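Local atomic coordinates of universal stress protein (Pseudomonas aeruginosa UCBPP-PA14, PDB entry 7MQ5), a protein that is of unknown function but belongs to the universal stress protein family, whose members are linked to bacterial survival under stress and often bind nucleotides. Residues A[4-17]-A[33-47]. Sequence-based numbering, arbitrary orientation.
Sequences MQAIRSILVVIEPD and VTQSHLHLLVCEKRR
Ile10 N donates to His37 O and Ile10 O accepts from His39 N, part of the parallel pairing of strands 9-13 and 37-43 in a beta-alpha-beta crossover unit of the universal stress protein fold. Val12 continues the ladder between His39 O and Leu41 N, and Ile14 N closes it on Leu41 O at 2.9 Å. Helix 22-34 covers the face carrying Ile10, Val12, Leu38 and Leu40, where Leu40 CD2 lies alongside Val12 CB, 3.8 Å away. On the other face, Leu11 CD1 meets the edge of the His39 ring at CD2, while the two ring nitrogens are taken up by Ser68 and Glu84.

Where the helix hands over to strand 37-43, Arg8 folds back on itself. Its CB starts away from the partner segment, but bends at chi2 (-42°) and chi3 (-57°) bring CD and then NE round toward the helix end. Arg8 CZ lies 3.5 Å from Thr34 O, and both NH1 and NH2 donate to that one oxygen, which lies in the guanidinium plane; NH1 also bonds Gln5 O. Ser36 CA lies over one face of the guanidinium. At the far end, Arg47 binds Glu44 side-on through NE and NH1 and Asp17 end-on, with NH2 on the syn lone pair of Asp17 OD1 at 3.0 Å and NH1 reaching Asp17 OD2 at 2.8 Å.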
loop_
_atom_site.group_PDB
_atom_site.type_symbol
_atom_site.label_atom_id
_atom_site.label_comp_id
_atom_site.label_asym_id
_atom_site.label_seq_id
_atom_site.Cartn_x
_atom_site.Cartn_y
_atom_site.Cartn_z
HETATM N N MSE A 4 -9.413 6.899 -1.107
HETATM C CA MSE A 4 -9.963 5.582 -0.813
HETATM C C MSE A 4 -11.439 5.519 -1.205
HETATM O O MSE A 4 -11.890 4.505 -1.717
HETATM C CB MSE A 4 -9.790 5.210 0.664
HETATM C CG MSE A 4 -8.345 5.112 1.132
HETATM SE SE MSE A 4 -7.331 3.631 0.347
HETATM C CE MSE A 4 -8.588 2.262 -0.224
ATOM N N GLN A 5 -12.188 6.602 -0.972
ATOM C CA GLN A 5 -13.602 6.625 -1.320
ATOM C C GLN A 5 -13.764 6.466 -2.840
ATOM O O GLN A 5 -14.776 5.876 -3.273
ATOM C CB GLN A 5 -14.277 7.919 -0.847
ATOM C CG GLN A 5 -15.739 8.046 -1.274
ATOM C CD GLN A 5 -16.624 6.985 -0.666
ATOM O OE1 GLN A 5 -16.566 6.720 0.531
ATOM N NE2 GLN A 5 -17.489 6.397 -1.478
ATOM N N ALA A 6 -12.780 6.931 -3.614
ATOM C CA ALA A 6 -12.846 6.880 -5.092
ATOM C C ALA A 6 -12.578 5.462 -5.618
ATOM O O ALA A 6 -12.818 5.232 -6.818
ATOM C CB ALA A 6 -11.887 7.884 -5.687
ATOM N N ILE A 7 -12.089 4.547 -4.772
ATOM C CA ILE A 7 -11.825 3.151 -5.236
ATOM C C ILE A 7 -13.155 2.404 -5.193
ATOM O O ILE A 7 -13.674 2.178 -4.084
ATOM C CB ILE A 7 -10.719 2.481 -4.411
ATOM C CG1 ILE A 7 -9.395 3.227 -4.617
ATOM C CG2 ILE A 7 -10.617 1.015 -4.785
ATOM C CD1 ILE A 7 -8.288 2.829 -3.675
ATOM N N ARG A 8 -13.679 2.045 -6.359
ATOM C CA ARG A 8 -15.035 1.446 -6.387
ATOM C C ARG A 8 -15.008 -0.085 -6.370
ATOM O O ARG A 8 -16.073 -0.654 -6.164
ATOM C CB ARG A 8 -15.846 2.042 -7.534
ATOM C CG ARG A 8 -15.937 3.564 -7.481
ATOM C CD ARG A 8 -16.188 4.123 -6.087
ATOM N NE ARG A 8 -17.405 3.578 -5.500
ATOM C CZ ARG A 8 -17.655 3.485 -4.194
ATOM N NH1 ARG A 8 -16.758 3.876 -3.304
ATOM N NH2 ARG A 8 -18.799 2.970 -3.782
ATOM N N SER A 9 -13.856 -0.714 -6.601
ATOM C CA SER A 9 -13.796 -2.183 -6.413
ATOM C C SER A 9 -12.406 -2.554 -5.907
ATOM O O SER A 9 -11.396 -1.929 -6.309
ATOM C CB SER A 9 -14.221 -2.977 -7.625
ATOM O OG SER A 9 -13.284 -2.886 -8.678
ATOM N N ILE A 10 -12.398 -3.518 -5.002
ATOM C CA ILE A 10 -11.168 -4.013 -4.352
ATOM C C ILE A 10 -11.012 -5.493 -4.648
ATOM O O ILE A 10 -11.979 -6.263 -4.445
ATOM C CB ILE A 10 -11.262 -3.778 -2.836
ATOM C CG1 ILE A 10 -11.430 -2.292 -2.515
ATOM C CG2 ILE A 10 -10.070 -4.395 -2.123
ATOM C CD1 ILE A 10 -11.708 -2.010 -1.060
ATOM N N LEU A 11 -9.842 -5.862 -5.154
ATOM C CA LEU A 11 -9.504 -7.292 -5.326
ATOM C C LEU A 11 -8.942 -7.807 -3.998
ATOM O O LEU A 11 -7.936 -7.249 -3.504
ATOM C CB LEU A 11 -8.490 -7.451 -6.456
ATOM C CG LEU A 11 -8.081 -8.891 -6.753
ATOM C CD1 LEU A 11 -9.280 -9.705 -7.214
ATOM C CD2 LEU A 11 -6.970 -8.917 -7.792
ATOM N N VAL A 12 -9.591 -8.821 -3.433
ATOM C CA VAL A 12 -9.169 -9.420 -2.146
ATOM C C VAL A 12 -8.608 -10.805 -2.437
ATOM O O VAL A 12 -9.363 -11.675 -2.906
ATOM C CB VAL A 12 -10.338 -9.496 -1.155
ATOM C CG1 VAL A 12 -9.862 -9.954 0.209
ATOM C CG2 VAL A 12 -11.096 -8.181 -1.053
ATOM N N VAL A 13 -7.319 -10.993 -2.196
ATOM C CA VAL A 13 -6.697 -12.325 -2.397
ATOM C C VAL A 13 -7.005 -13.173 -1.164
ATOM O O VAL A 13 -6.575 -12.814 -0.059
ATOM C CB VAL A 13 -5.196 -12.189 -2.656
ATOM C CG1 VAL A 13 -4.565 -13.562 -2.833
ATOM C CG2 VAL A 13 -4.941 -11.312 -3.863
ATOM N N ILE A 14 -7.731 -14.261 -1.380
ATOM C CA ILE A 14 -8.179 -15.193 -0.308
ATOM C C ILE A 14 -7.280 -16.427 -0.319
ATOM O O ILE A 14 -7.167 -17.070 -1.367
ATOM C CB ILE A 14 -9.660 -15.592 -0.526
ATOM C CG1 ILE A 14 -10.605 -14.385 -0.514
ATOM C CG2 ILE A 14 -10.087 -16.649 0.488
ATOM C CD1 ILE A 14 -10.678 -13.649 0.807
ATOM N N GLU A 15 -6.681 -16.749 0.824
ATOM C CA GLU A 15 -5.860 -17.975 0.964
ATOM C C GLU A 15 -6.760 -19.113 1.421
ATOM O O GLU A 15 -7.620 -18.931 2.283
ATOM C CB GLU A 15 -4.760 -17.810 2.014
ATOM C CG GLU A 15 -3.638 -16.878 1.611
ATOM C CD GLU A 15 -2.592 -17.459 0.668
ATOM O OE1 GLU A 15 -2.598 -18.687 0.436
ATOM O OE2 GLU A 15 -1.739 -16.683 0.196
ATOM N N PRO A 16 -6.616 -20.320 0.846
ATOM C CA PRO A 16 -7.416 -21.455 1.315
ATOM C C PRO A 16 -6.945 -22.198 2.581
ATOM O O PRO A 16 -7.795 -22.814 3.242
ATOM C CB PRO A 16 -7.345 -22.426 0.125
ATOM C CG PRO A 16 -6.044 -22.082 -0.582
ATOM C CD PRO A 16 -5.887 -20.587 -0.408
ATOM N N ASP A 17 -5.658 -22.099 2.949
ATOM C CA ASP A 17 -5.125 -23.008 4.008
ATOM C C ASP A 17 -4.427 -22.279 5.169
ATOM O O ASP A 17 -3.838 -22.968 6.013
ATOM C CB ASP A 17 -4.153 -24.014 3.376
ATOM C CG ASP A 17 -4.775 -24.874 2.285
ATOM O OD1 ASP A 17 -5.886 -25.389 2.507
ATOM O OD2 ASP A 17 -4.155 -24.992 1.206
ATOM N N VAL A 33 -17.056 1.477 5.081
ATOM C CA VAL A 33 -17.132 2.961 5.020
ATOM C C VAL A 33 -17.310 3.433 3.572
ATOM O O VAL A 33 -18.210 4.251 3.330
ATOM C CB VAL A 33 -15.883 3.595 5.659
ATOM C CG1 VAL A 33 -15.815 5.095 5.426
ATOM C CG2 VAL A 33 -15.823 3.286 7.146
ATOM N N THR A 34 -16.529 2.898 2.626
ATOM C CA THR A 34 -16.553 3.433 1.240
ATOM C C THR A 34 -17.635 2.807 0.350
ATOM O O THR A 34 -17.932 3.391 -0.705
ATOM C CB THR A 34 -15.196 3.245 0.561
ATOM O OG1 THR A 34 -15.030 1.848 0.311
ATOM C CG2 THR A 34 -14.047 3.793 1.379
ATOM N N GLN A 35 -18.260 1.715 0.811
ATOM C CA GLN A 35 -19.306 0.968 0.050
ATOM C C GLN A 35 -18.731 0.455 -1.278
ATOM O O GLN A 35 -19.506 0.216 -2.219
ATOM C CB GLN A 35 -20.565 1.815 -0.143
ATOM C CG GLN A 35 -21.192 2.238 1.176
ATOM C CD GLN A 35 -22.538 2.895 1.006
ATOM O OE1 GLN A 35 -22.910 3.327 -0.083
ATOM N NE2 GLN A 35 -23.278 2.977 2.097
ATOM N N SER A 36 -17.410 0.256 -1.319
ATOM C CA SER A 36 -16.709 -0.328 -2.493
ATOM C C SER A 36 -17.144 -1.779 -2.689
ATOM O O SER A 36 -17.522 -2.443 -1.701
ATOM C CB SER A 36 -15.209 -0.267 -2.313
ATOM O OG SER A 36 -14.527 -0.933 -3.373
ATOM N N HIS A 37 -17.065 -2.236 -3.929
ATOM C CA HIS A 37 -17.354 -3.646 -4.257
ATOM C C HIS A 37 -16.140 -4.484 -3.853
ATOM O O HIS A 37 -15.002 -3.996 -3.975
ATOM C CB HIS A 37 -17.605 -3.757 -5.756
ATOM C CG HIS A 37 -17.847 -5.157 -6.180
ATOM N ND1 HIS A 37 -19.075 -5.772 -6.025
ATOM C CD2 HIS A 37 -17.020 -6.072 -6.721
ATOM C CE1 HIS A 37 -18.973 -7.018 -6.450
ATOM N NE2 HIS A 37 -17.729 -7.228 -6.880
ATOM N N LEU A 38 -16.387 -5.691 -3.355
ATOM C CA LEU A 38 -15.308 -6.647 -3.035
ATOM C C LEU A 38 -15.339 -7.804 -4.030
ATOM O O LEU A 38 -16.387 -8.483 -4.132
ATOM C CB LEU A 38 -15.483 -7.200 -1.621
ATOM C CG LEU A 38 -15.499 -6.157 -0.502
ATOM C CD1 LEU A 38 -15.610 -6.846 0.855
ATOM C CD2 LEU A 38 -14.265 -5.264 -0.549
ATOM N N HIS A 39 -14.227 -8.035 -4.726
ATOM C CA HIS A 39 -14.068 -9.235 -5.581
ATOM C C HIS A 39 -13.091 -10.176 -4.883
ATOM O O HIS A 39 -11.907 -9.827 -4.725
ATOM C CB HIS A 39 -13.607 -8.863 -6.980
ATOM C CG HIS A 39 -13.531 -10.054 -7.873
ATOM N ND1 HIS A 39 -14.668 -10.699 -8.314
ATOM C CD2 HIS A 39 -12.479 -10.718 -8.399
ATOM C CE1 HIS A 39 -14.306 -11.706 -9.085
ATOM N NE2 HIS A 39 -12.972 -11.738 -9.151
ATOM N N LEU A 40 -13.587 -11.330 -4.456
ATOM C CA LEU A 40 -12.757 -12.309 -3.721
ATOM C C LEU A 40 -12.157 -13.303 -4.712
ATOM O O LEU A 40 -12.919 -13.949 -5.457
ATOM C CB LEU A 40 -13.608 -13.045 -2.684
ATOM C CG LEU A 40 -14.545 -12.196 -1.827
ATOM C CD1 LEU A 40 -15.230 -13.050 -0.773
ATOM C CD2 LEU A 40 -13.821 -11.028 -1.185
ATOM N N LEU A 41 -10.845 -13.467 -4.662
ATOM C CA LEU A 41 -10.143 -14.343 -5.622
ATOM C C LEU A 41 -9.354 -15.413 -4.879
ATOM O O LEU A 41 -8.548 -15.068 -3.997
ATOM C CB LEU A 41 -9.192 -13.496 -6.474
ATOM C CG LEU A 41 -8.215 -14.273 -7.359
ATOM C CD1 LEU A 41 -8.956 -15.009 -8.469
ATOM C CD2 LEU A 41 -7.137 -13.354 -7.923
ATOM N N VAL A 42 -9.556 -16.669 -5.273
ATOM C CA VAL A 42 -8.673 -17.781 -4.828
ATOM C C VAL A 42 -7.826 -18.176 -6.042
ATOM O O VAL A 42 -8.407 -18.476 -7.090
ATOM C CB VAL A 42 -9.450 -18.981 -4.261
ATOM C CG1 VAL A 42 -8.509 -20.145 -3.987
ATOM C CG2 VAL A 42 -10.222 -18.603 -3.011
ATOM N N CYS A 43 -6.510 -18.178 -5.876
ATOM C CA CYS A 43 -5.571 -18.527 -6.964
ATOM C C CYS A 43 -5.135 -19.981 -6.788
ATOM O O CYS A 43 -4.209 -20.240 -6.004
ATOM C CB CYS A 43 -4.361 -17.608 -6.957
ATOM S SG CYS A 43 -4.796 -15.865 -7.132
ATOM N N GLU A 44 -5.808 -20.893 -7.484
ATOM C CA GLU A 44 -5.494 -22.335 -7.367
ATOM C C GLU A 44 -6.171 -23.075 -8.511
ATOM O O GLU A 44 -7.268 -22.662 -8.924
ATOM C CB GLU A 44 -6.004 -22.894 -6.038
ATOM C CG GLU A 44 -5.657 -24.361 -5.838
ATOM C CD GLU A 44 -6.120 -24.979 -4.532
ATOM O OE1 GLU A 44 -6.169 -24.254 -3.512
ATOM O OE2 GLU A 44 -6.419 -26.195 -4.539
ATOM N N LYS A 45 -5.539 -24.148 -8.969
ATOM C CA LYS A 45 -6.127 -24.984 -10.040
ATOM C C LYS A 45 -6.808 -26.232 -9.462
ATOM O O LYS A 45 -7.918 -26.556 -9.913
ATOM C CB LYS A 45 -5.031 -25.441 -11.006
ATOM C CG LYS A 45 -5.510 -26.281 -12.182
ATOM C CD LYS A 45 -4.405 -26.706 -13.126
ATOM C CE LYS A 45 -3.455 -27.725 -12.531
ATOM N NZ LYS A 45 -2.432 -28.168 -13.507
ATOM N N ARG A 46 -6.199 -26.881 -8.466
ATOM C CA ARG A 46 -6.650 -28.261 -8.125
ATOM C C ARG A 46 -8.015 -28.340 -7.428
ATOM O O ARG A 46 -8.930 -29.000 -7.980
ATOM C CB ARG A 46 -5.606 -28.968 -7.258
ATOM C CG ARG A 46 -6.032 -30.372 -6.844
ATOM C CD ARG A 46 -4.944 -31.145 -6.140
ATOM N NE ARG A 46 -4.543 -30.536 -4.889
ATOM C CZ ARG A 46 -4.961 -30.894 -3.677
ATOM N NH1 ARG A 46 -5.813 -31.891 -3.520
ATOM N NH2 ARG A 46 -4.513 -30.239 -2.620
ATOM N N ARG A 47 -8.134 -27.808 -6.218
ATOM C CA ARG A 47 -9.390 -28.040 -5.457
ATOM C C ARG A 47 -10.512 -27.118 -5.944
ATOM O O ARG A 47 -10.234 -25.985 -6.339
ATOM C CB ARG A 47 -9.134 -27.862 -3.962
ATOM C CG ARG A 47 -8.172 -28.892 -3.392
ATOM C CD ARG A 47 -7.742 -28.549 -1.986
ATOM N NE ARG A 47 -7.014 -27.289 -1.973
ATOM C CZ ARG A 47 -6.520 -26.712 -0.884
ATOM N NH1 ARG A 47 -5.871 -25.567 -0.973
ATOM N NH2 ARG A 47 -6.689 -27.273 0.299
HETATM O O HOH W 1 -12.800 1.934 -1.274
HETATM O O HOH W 2 -5.310 -17.352 -3.457
#